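PDB 5EFZ: ethyl acetate hydrolase, which hydrolyses ethyl acetate to ethanol and acetate as a homodimeric esterase, a step in the bacterial breakdown of short-chain methyl ketones such as 2-butanone. Local coordinates for residues T177-E182 and D277-T282; A120-G125 and A270-R275. All blocks are in the same frame, centred on the assembly; numbering follows the deposited sequence.

Contact 1. Residues T177-E182 and D277-T282. With EDO (1,2-ethanediol), chain K; EDO (1,2-ethanediol), chain M.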
ATOM      1  N   THR A 177      -7.103   6.031  14.046  1.00 16.86           N
ATOM      2  CA  THR A 177      -8.239   6.952  13.905  1.00 15.86           C
ATOM      3  C   THR A 177      -9.407   6.562  14.799  1.00 17.38           C
ATOM      4  O   THR A 177      -9.484   5.432  15.334  1.00 17.13           O
ATOM      5  CB  THR A 177      -8.750   6.996  12.453  1.00 19.62           C
ATOM      6  OG1 THR A 177      -9.002   5.656  12.033  1.00 18.90           O
ATOM      7  CG2 THR A 177      -7.707   7.609  11.500  1.00 19.88           C
ATOM      8  N   ALA A 178     -10.331   7.498  14.945  1.00 17.57           N
ATOM      9  CA  ALA A 178     -11.500   7.305  15.768  1.00 17.85           C
ATOM     10  C   ALA A 178     -12.628   6.614  14.994  1.00 20.56           C
ATOM     11  O   ALA A 178     -13.475   5.973  15.593  1.00 21.31           O
ATOM     12  CB  ALA A 178     -11.981   8.664  16.327  1.00 18.05           C
ATOM     13  N   ARG A 179     -12.660   6.786  13.675  1.00 18.92           N
ATOM     14  CA  ARG A 179     -13.617   6.058  12.832  1.00 19.74           C
ATOM     15  C   ARG A 179     -12.893   5.510  11.621  1.00 19.69           C
ATOM     16  O   ARG A 179     -12.261   6.262  10.883  1.00 21.20           O
ATOM     17  CB  ARG A 179     -14.771   6.957  12.354  1.00 23.53           C
ATOM     18  CG  ARG A 179     -15.756   6.193  11.422  1.00 28.82           C
ATOM     19  CD  ARG A 179     -17.123   6.872  11.338  1.00 30.77           C
ATOM     20  NE  ARG A 179     -17.085   8.114  10.572  1.00 30.40           N
ATOM     21  CZ  ARG A 179     -18.110   8.963  10.476  1.00 31.54           C
ATOM     22  NH1 ARG A 179     -19.268   8.710  11.106  1.00 30.14           N
ATOM     23  NH2 ARG A 179     -17.970  10.068   9.749  1.00 30.01           N
ATOM     24  N   ASN A 180     -12.975   4.201  11.419  1.00 18.04           N
ATOM     25  CA  ASN A 180     -12.127   3.561  10.426  1.00 18.69           C
ATOM     26  C   ASN A 180     -12.558   3.913   8.990  1.00 19.80           C
ATOM     27  O   ASN A 180     -13.766   3.978   8.678  1.00 22.72           O
ATOM     28  CB  ASN A 180     -12.143   2.037  10.650  1.00 17.93           C
ATOM     29  CG  ASN A 180     -11.024   1.339   9.912  1.00 21.70           C
ATOM     30  OD1 ASN A 180     -11.233   0.295   9.267  1.00 22.40           O
ATOM     31  ND2 ASN A 180      -9.831   1.908   9.986  1.00 19.55           N
ATOM     32  N   SER A 181     -11.581   4.127   8.107  1.00 19.21           N
ATOM     33  CA  SER A 181     -11.894   4.513   6.718  1.00 19.55           C
ATOM     34  C   SER A 181     -12.222   3.322   5.841  1.00 21.19           C
ATOM     35  O   SER A 181     -11.915   2.184   6.203  1.00 22.60           O
ATOM     36  CB  SER A 181     -10.717   5.245   6.094  1.00 18.66           C
ATOM     37  OG  SER A 181      -9.581   4.380   6.021  1.00 19.73           O
ATOM     38  N   GLU A 182     -12.766   3.596   4.651  1.00 19.87           N
ATOM     39  CA  GLU A 182     -13.049   2.522   3.691  1.00 21.10           C
ATOM     40  C   GLU A 182     -11.747   1.918   3.151  1.00 19.00           C
ATOM     41  O   GLU A 182     -11.659   0.702   2.930  1.00 19.62           O
ATOM     42  CB  GLU A 182     -13.910   3.030   2.528  1.00 23.16           C
ATOM     43  CG  GLU A 182     -15.372   3.359   2.872  1.00 27.25           C
ATOM     44  CD  GLU A 182     -16.221   3.612   1.614  1.00 32.26           C
ATOM     45  OE1 GLU A 182     -16.066   4.686   0.968  1.00 34.99           O
ATOM     46  OE2 GLU A 182     -17.039   2.733   1.257  1.00 32.14           O
ATOM     47  N   ASP A 277     -15.212   2.529  15.494  1.00 21.47           N
ATOM     48  CA  ASP A 277     -16.093   3.624  15.110  1.00 19.31           C
ATOM     49  C   ASP A 277     -16.759   4.244  16.348  1.00 18.93           C
ATOM     50  O   ASP A 277     -17.766   3.736  16.827  1.00 20.02           O
ATOM     51  CB  ASP A 277     -17.164   3.130  14.114  1.00 20.67           C
ATOM     52  CG  ASP A 277     -18.132   4.220  13.710  1.00 24.90           C
ATOM     53  OD1 ASP A 277     -17.909   5.414  14.041  1.00 25.48           O
ATOM     54  OD2 ASP A 277     -19.138   3.883  13.061  1.00 26.88           O
ATOM     55  N   VAL A 278     -16.194   5.335  16.868  1.00 18.74           N
ATOM     56  CA  VAL A 278     -16.764   5.972  18.060  1.00 18.52           C
ATOM     57  C   VAL A 278     -18.095   6.660  17.737  1.00 20.12           C
ATOM     58  O   VAL A 278     -18.826   7.029  18.655  1.00 20.10           O
ATOM     59  CB  VAL A 278     -15.794   7.032  18.684  1.00 20.98           C
ATOM     60  CG1 VAL A 278     -14.449   6.397  19.087  1.00 19.27           C
ATOM     61  CG2 VAL A 278     -15.543   8.208  17.701  1.00 22.45           C
ATOM     62  N   SER A 279     -18.394   6.881  16.453  1.00 20.39           N
ATOM     63  CA  SER A 279     -19.671   7.539  16.092  1.00 22.50           C
ATOM     64  C   SER A 279     -20.877   6.614  16.291  1.00 26.57           C
ATOM     65  O   SER A 279     -22.037   7.055  16.222  1.00 26.66           O
ATOM     66  CB  SER A 279     -19.649   8.048  14.636  1.00 24.60           C
ATOM     67  OG  SER A 279     -19.851   7.008  13.678  1.00 26.91           O
ATOM     68  N   ARG A 280     -20.623   5.335  16.556  1.00 23.93           N
ATOM     69  CA  ARG A 280     -21.711   4.451  16.970  1.00 26.12           C
ATOM     70  C   ARG A 280     -22.428   5.000  18.221  1.00 28.32           C
ATOM     71  O   ARG A 280     -23.601   4.719  18.448  1.00 29.65           O
ATOM     72  CB  ARG A 280     -21.187   3.030  17.223  1.00 24.45           C
ATOM     73  CG  ARG A 280     -20.718   2.348  15.936  1.00 26.21           C
ATOM     74  CD  ARG A 280     -20.077   0.990  16.216  1.00 26.85           C
ATOM     75  NE  ARG A 280     -21.055   0.014  16.699  1.00 32.28           N
ATOM     76  CZ  ARG A 280     -21.876  -0.679  15.911  1.00 34.50           C
ATOM     77  NH1 ARG A 280     -21.871  -0.485  14.589  1.00 34.61           N
ATOM     78  NH2 ARG A 280     -22.713  -1.551  16.452  1.00 38.46           N
ATOM     79  N   HIS A 281     -21.736   5.796  19.033  1.00 27.91           N
ATOM     80  CA  HIS A 281     -22.394   6.413  20.191  1.00 28.15           C
ATOM     81  C   HIS A 281     -23.372   7.533  19.833  1.00 31.90           C
ATOM     82  O   HIS A 281     -24.229   7.915  20.651  1.00 32.34           O
ATOM     83  CB  HIS A 281     -21.355   6.987  21.148  1.00 30.09           C
ATOM     84  CG  HIS A 281     -20.512   5.950  21.808  1.00 31.26           C
ATOM     85  ND1 HIS A 281     -20.951   5.217  22.892  1.00 32.97           N
ATOM     86  CD2 HIS A 281     -19.267   5.500  21.520  1.00 28.21           C
ATOM     87  CE1 HIS A 281     -20.005   4.365  23.247  1.00 35.33           C
ATOM     88  NE2 HIS A 281     -18.973   4.518  22.435  1.00 30.28           N
ATOM     89  N   THR A 282     -23.239   8.083  18.631  1.00 28.55           N
ATOM     90  CA  THR A 282     -23.991   9.299  18.299  1.00 33.27           C
ATOM     91  C   THR A 282     -24.677   9.177  16.942  1.00 36.33           C
ATOM     92  O   THR A 282     -24.680  10.124  16.158  1.00 39.04           O
ATOM     93  CB  THR A 282     -23.056  10.531  18.291  1.00 32.00           C
ATOM     94  OG1 THR A 282     -21.936  10.241  17.449  1.00 29.09           O
ATOM     95  CG2 THR A 282     -22.538  10.830  19.699  1.00 32.51           C
TER
HETATM   96  C1  EDO K 405     -15.939   0.569   9.057  1.00 44.33           C
HETATM   97  O1  EDO K 405     -15.094   1.118   8.022  1.00 47.53           O
HETATM   98  C2  EDO K 405     -16.724   1.679   9.776  1.00 42.77           C
HETATM   99  O2  EDO K 405     -15.986   2.905  10.005  1.00 37.34           O
HETATM  100  C1  EDO M 407     -10.509   8.899   9.012  1.00 38.75           C
HETATM  101  O1  EDO M 407     -11.236   7.708   8.741  1.00 39.97           O
HETATM  102  C2  EDO M 407     -11.503  10.021   9.299  1.00 34.10           C
HETATM  103  O2  EDO M 407     -12.478   9.600  10.267  1.00 26.00           O

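Contact 2. Residues A120-G125 and A270-R275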
ATOM      1  N   ALA A 120     -16.659 -15.172  19.296  1.00 22.77           N
ATOM      2  CA  ALA A 120     -17.605 -14.118  18.927  1.00 24.57           C
ATOM      3  C   ALA A 120     -16.928 -12.957  18.207  1.00 23.44           C
ATOM      4  O   ALA A 120     -15.712 -12.786  18.281  1.00 22.20           O
ATOM      5  CB  ALA A 120     -18.335 -13.594  20.180  1.00 24.72           C
ATOM      6  N   ASN A 121     -17.728 -12.169  17.491  1.00 22.45           N
ATOM      7  CA  ASN A 121     -17.230 -10.938  16.899  1.00 21.49           C
ATOM      8  C   ASN A 121     -17.133  -9.900  18.009  1.00 22.99           C
ATOM      9  O   ASN A 121     -18.143  -9.534  18.589  1.00 26.65           O
ATOM     10  CB  ASN A 121     -18.158 -10.474  15.773  1.00 22.41           C
ATOM     11  CG  ASN A 121     -18.070 -11.367  14.559  1.00 24.83           C
ATOM     12  OD1 ASN A 121     -17.006 -11.909  14.256  1.00 23.27           O
ATOM     13  ND2 ASN A 121     -19.177 -11.519  13.857  1.00 26.32           N
ATOM     14  N   VAL A 122     -15.908  -9.473  18.320  1.00 18.96           N
ATOM     15  CA  VAL A 122     -15.672  -8.524  19.398  1.00 18.91           C
ATOM     16  C   VAL A 122     -15.367  -7.135  18.809  1.00 19.40           C
ATOM     17  O   VAL A 122     -14.641  -7.013  17.811  1.00 16.84           O
ATOM     18  CB  VAL A 122     -14.515  -8.997  20.287  1.00 19.66           C
ATOM     19  CG1 VAL A 122     -14.248  -8.012  21.430  1.00 17.62           C
ATOM     20  CG2 VAL A 122     -14.825 -10.393  20.856  1.00 22.19           C
ATOM     21  N   ARG A 123     -15.949  -6.100  19.403  1.00 18.17           N
ATOM     22  CA  ARG A 123     -15.741  -4.734  18.939  1.00 18.21           C
ATOM     23  C   ARG A 123     -14.812  -3.960  19.890  1.00 17.84           C
ATOM     24  O   ARG A 123     -14.632  -4.348  21.059  1.00 17.45           O
ATOM     25  CB  ARG A 123     -17.089  -3.982  18.803  1.00 19.18           C
ATOM     26  CG  ARG A 123     -17.972  -4.445  17.614  1.00 18.49           C
ATOM     27  CD  ARG A 123     -19.286  -3.634  17.561  1.00 20.59           C
ATOM     28  NE  ARG A 123     -20.092  -4.005  16.382  1.00 23.92           N
ATOM     29  CZ  ARG A 123     -19.971  -3.458  15.170  1.00 23.80           C
ATOM     30  NH1 ARG A 123     -19.074  -2.512  14.936  1.00 23.08           N
ATOM     31  NH2 ARG A 123     -20.767  -3.870  14.184  1.00 26.57           N
ATOM     32  N   ILE A 124     -14.243  -2.868  19.380  1.00 19.31           N
ATOM     33  CA  ILE A 124     -13.425  -1.970  20.205  1.00 16.74           C
ATOM     34  C   ILE A 124     -14.181  -1.586  21.482  1.00 18.16           C
ATOM     35  O   ILE A 124     -13.600  -1.579  22.579  1.00 18.21           O
ATOM     36  CB  ILE A 124     -13.043  -0.705  19.426  1.00 17.40           C
ATOM     37  CG1 ILE A 124     -12.117  -1.051  18.237  1.00 17.80           C
ATOM     38  CG2 ILE A 124     -12.383   0.339  20.354  1.00 17.29           C
ATOM     39  CD1 ILE A 124     -10.714  -1.521  18.626  1.00 17.12           C
ATOM     40  N   GLY A 125     -15.480  -1.309  21.353  1.00 17.74           N
ATOM     41  CA  GLY A 125     -16.269  -0.927  22.522  1.00 19.93           C
ATOM     42  C   GLY A 125     -16.341  -2.019  23.590  1.00 20.28           C
ATOM     43  O   GLY A 125     -16.459  -1.724  24.795  1.00 20.46           O
ATOM     44  N   ALA A 270      -8.473  -8.477  13.488  1.00 14.49           N
ATOM     45  CA  ALA A 270      -8.734  -7.833  12.213  1.00 13.96           C
ATOM     46  C   ALA A 270     -10.206  -7.381  12.052  1.00 15.57           C
ATOM     47  O   ALA A 270     -10.469  -6.261  11.575  1.00 15.68           O
ATOM     48  CB  ALA A 270      -8.326  -8.793  11.033  1.00 12.79           C
ATOM     49  N   TRP A 271     -11.158  -8.241  12.415  1.00 15.24           N
ATOM     50  CA  TRP A 271     -12.587  -7.889  12.305  1.00 15.11           C
ATOM     51  C   TRP A 271     -12.865  -6.659  13.170  1.00 17.00           C
ATOM     52  O   TRP A 271     -13.611  -5.743  12.799  1.00 15.78           O
ATOM     53  CB  TRP A 271     -13.478  -9.069  12.766  1.00 15.90           C
ATOM     54  CG  TRP A 271     -14.973  -8.887  12.526  1.00 17.78           C
ATOM     55  CD1 TRP A 271     -15.710  -9.376  11.460  1.00 23.82           C
ATOM     56  CD2 TRP A 271     -15.903  -8.227  13.385  1.00 19.05           C
ATOM     57  NE1 TRP A 271     -17.037  -9.033  11.612  1.00 22.80           N
ATOM     58  CE2 TRP A 271     -17.177  -8.328  12.786  1.00 22.46           C
ATOM     59  CE3 TRP A 271     -15.781  -7.556  14.614  1.00 19.01           C
ATOM     60  CZ2 TRP A 271     -18.316  -7.767  13.357  1.00 24.15           C
ATOM     61  CZ3 TRP A 271     -16.917  -6.984  15.183  1.00 20.86           C
ATOM     62  CH2 TRP A 271     -18.168  -7.104  14.561  1.00 22.79           C
ATOM     63  N   LYS A 272     -12.255  -6.670  14.344  1.00 15.66           N
ATOM     64  CA  LYS A 272     -12.455  -5.613  15.329  1.00 17.64           C
ATOM     65  C   LYS A 272     -11.892  -4.290  14.775  1.00 17.09           C
ATOM     66  O   LYS A 272     -12.535  -3.238  14.826  1.00 17.50           O
ATOM     67  CB  LYS A 272     -11.760  -5.983  16.638  1.00 14.86           C
ATOM     68  CG  LYS A 272     -11.967  -4.965  17.762  1.00 15.79           C
ATOM     69  CD  LYS A 272     -11.041  -5.266  18.961  1.00 17.31           C
ATOM     70  CE  LYS A 272     -11.125  -6.718  19.451  1.00 20.33           C
ATOM     71  NZ  LYS A 272     -10.281  -6.793  20.712  1.00 19.07           N
ATOM     72  N   TRP A 273     -10.652  -4.375  14.309  1.00 14.25           N
ATOM     73  CA  TRP A 273      -9.940  -3.239  13.723  1.00 17.14           C
ATOM     74  C   TRP A 273     -10.769  -2.613  12.597  1.00 16.13           C
ATOM     75  O   TRP A 273     -10.926  -1.387  12.528  1.00 15.66           O
ATOM     76  CB  TRP A 273      -8.567  -3.743  13.230  1.00 16.83           C
ATOM     77  CG  TRP A 273      -7.724  -2.862  12.321  1.00 18.93           C
ATOM     78  CD1 TRP A 273      -7.840  -1.512  12.064  1.00 19.15           C
ATOM     79  CD2 TRP A 273      -6.621  -3.331  11.532  1.00 17.29           C
ATOM     80  NE1 TRP A 273      -6.856  -1.128  11.139  1.00 18.65           N
ATOM     81  CE2 TRP A 273      -6.103  -2.230  10.812  1.00 19.47           C
ATOM     82  CE3 TRP A 273      -6.036  -4.590  11.359  1.00 16.92           C
ATOM     83  CZ2 TRP A 273      -5.009  -2.356   9.929  1.00 18.74           C
ATOM     84  CZ3 TRP A 273      -4.953  -4.715  10.473  1.00 20.10           C
ATOM     85  CH2 TRP A 273      -4.456  -3.601   9.779  1.00 19.47           C
ATOM     86  N   GLN A 274     -11.303  -3.448  11.706  1.00 17.25           N
ATOM     87  CA  GLN A 274     -12.108  -2.940  10.589  1.00 15.06           C
ATOM     88  C   GLN A 274     -13.273  -2.042  11.000  1.00 17.40           C
ATOM     89  O   GLN A 274     -13.720  -1.186  10.234  1.00 17.89           O
ATOM     90  CB  GLN A 274     -12.699  -4.116   9.799  1.00 16.68           C
ATOM     91  CG  GLN A 274     -11.705  -4.798   8.884  1.00 17.30           C
ATOM     92  CD  GLN A 274     -12.364  -5.892   8.061  1.00 20.50           C
ATOM     93  OE1 GLN A 274     -13.091  -6.737   8.606  1.00 21.16           O
ATOM     94  NE2 GLN A 274     -12.135  -5.878   6.735  1.00 17.00           N
ATOM     95  N   ARG A 275     -13.800  -2.290  12.189  1.00 15.59           N
ATOM     96  CA  ARG A 275     -15.076  -1.675  12.593  1.00 15.90           C
ATOM     97  C   ARG A 275     -14.968  -0.639  13.697  1.00 17.72           C
ATOM     98  O   ARG A 275     -15.992  -0.137  14.161  1.00 18.95           O
ATOM     99  CB  ARG A 275     -16.042  -2.783  13.003  1.00 16.69           C
ATOM    100  CG  ARG A 275     -16.652  -3.478  11.770  1.00 20.34           C
ATOM    101  CD  ARG A 275     -17.116  -4.881  12.055  1.00 20.68           C
ATOM    102  NE  ARG A 275     -17.520  -5.527  10.795  1.00 20.46           N
ATOM    103  CZ  ARG A 275     -16.665  -6.138   9.972  1.00 21.90           C
ATOM    104  NH1 ARG A 275     -15.369  -6.216  10.272  1.00 21.98           N
ATOM    105  NH2 ARG A 275     -17.104  -6.658   8.837  1.00 24.83           N
TER
HETATM  106  O   HOH W   1     -16.984  -1.207  16.408  1.00 23.60           O
HETATM  107  O   HOH W   2     -14.664  -2.742  16.487  1.00 15.85           O

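Contact 1. Residues T177-E182 and D277-T282
The guanidinium of R179 presents its edge to the other segment: S279 OG and D277 OD1 both lie there, close to its plane. R179 NH1 donates to S279 OG over 3.1 Å, the hydroxyl sitting 20° out of the guanidinium plane, and also to the carbonyl of G284. The D277 carboxylate is turned 63° from the guanidinium and touches the arginine's stem, with OD1 3.2 Å from R179 CD; NE is too distant for a salt bridge. That same OD1 takes two bonds from S279: OG comes in on the syn lone pair, only 2.5 Å away, while the backbone N approaches from above the carboxylate plane and closes an Asx turn at the start of the 3-10 segment 278-281. A bend at chi3 (72°) in the otherwise extended R179 chain swings its end to the serine.

The backbones join in a single bridge between R179 and D277, with V278 N donating to A178 O at 3.1 Å, and A178 CB rests on V278 CG2. One ethanediol gives both hydroxyls to N180 O; another bonds to R179 O. The carboxylate of E316, from helix 310-317, receives the backbone N-H groups of A178 and R179. The bridge and the R179-S279 bond join the loop after strand 170-174 to the one after helix 263-274; helix 152-163 and L286 and L290 of helix 286-290 pack around them.

Contact 2. Residues A120-G125 and A270-R275
The N121 amide stacks on the W271 indole, 7° between the planes, and N121 CB sits 3.5 Å from the centroid of the six-membered ring in a CH-pi contact. R275 packs on the opposite face, its CD over the rim and its guanidinium centred on W271 NE1; NH1 is fixed by bonds to W271 O and Q274 OE1. Were W271 an alanine, a gap would probably open between N121 and R275, and the N121 amide would lose the surface that holds it flat. R123, whose NE is salt-bridged to E37, brings CG to the ring edge at W271 CZ3 (3.7 Å), while W271 CH2 lies over one guanidinium face, toward its rim, the planes 69° apart. Among aliphatic contacts, K272 runs alongside V122; its CG, anti to the backbone N (chi1 -177°), meets V122 O (3.4 Å) and I124 CD1, and its buried ammonium pairs with D127. No direct hydrogen bond spans the segments: one water links R123 NH1 to R275 O, another accepts from I124 N (2.9 Å) and donates to K272 O. With R123 as N-cap, helix 124-139 starts against helix 263-274, part of the largely helical insertion after strand 170-174 where many alpha/beta hydrolases carry a cap.

The two contacts follow each other along the 270-282 region: helix 263-274 supplies contact 2 at its end, and the turn just beyond supplies contact 1. Their centres are 12 Å apart, and they touch where the guanidiniums of R280 and R123 come together, CZ to CZ 3.5 Å. These like charges are probably eased by acidic neighbours, E36 bonding R280 and E37 bonding R123. Helix 152-163, which follows the probable nucleophile S151, is common ground: V278 of contact 1 and I124 and K272 of contact 2 all rest on it. Contact 2 is near the catalytic centre, the I124 side chain about 9 Å from that of S151, whereas contact 1 lies away from the active-site residues.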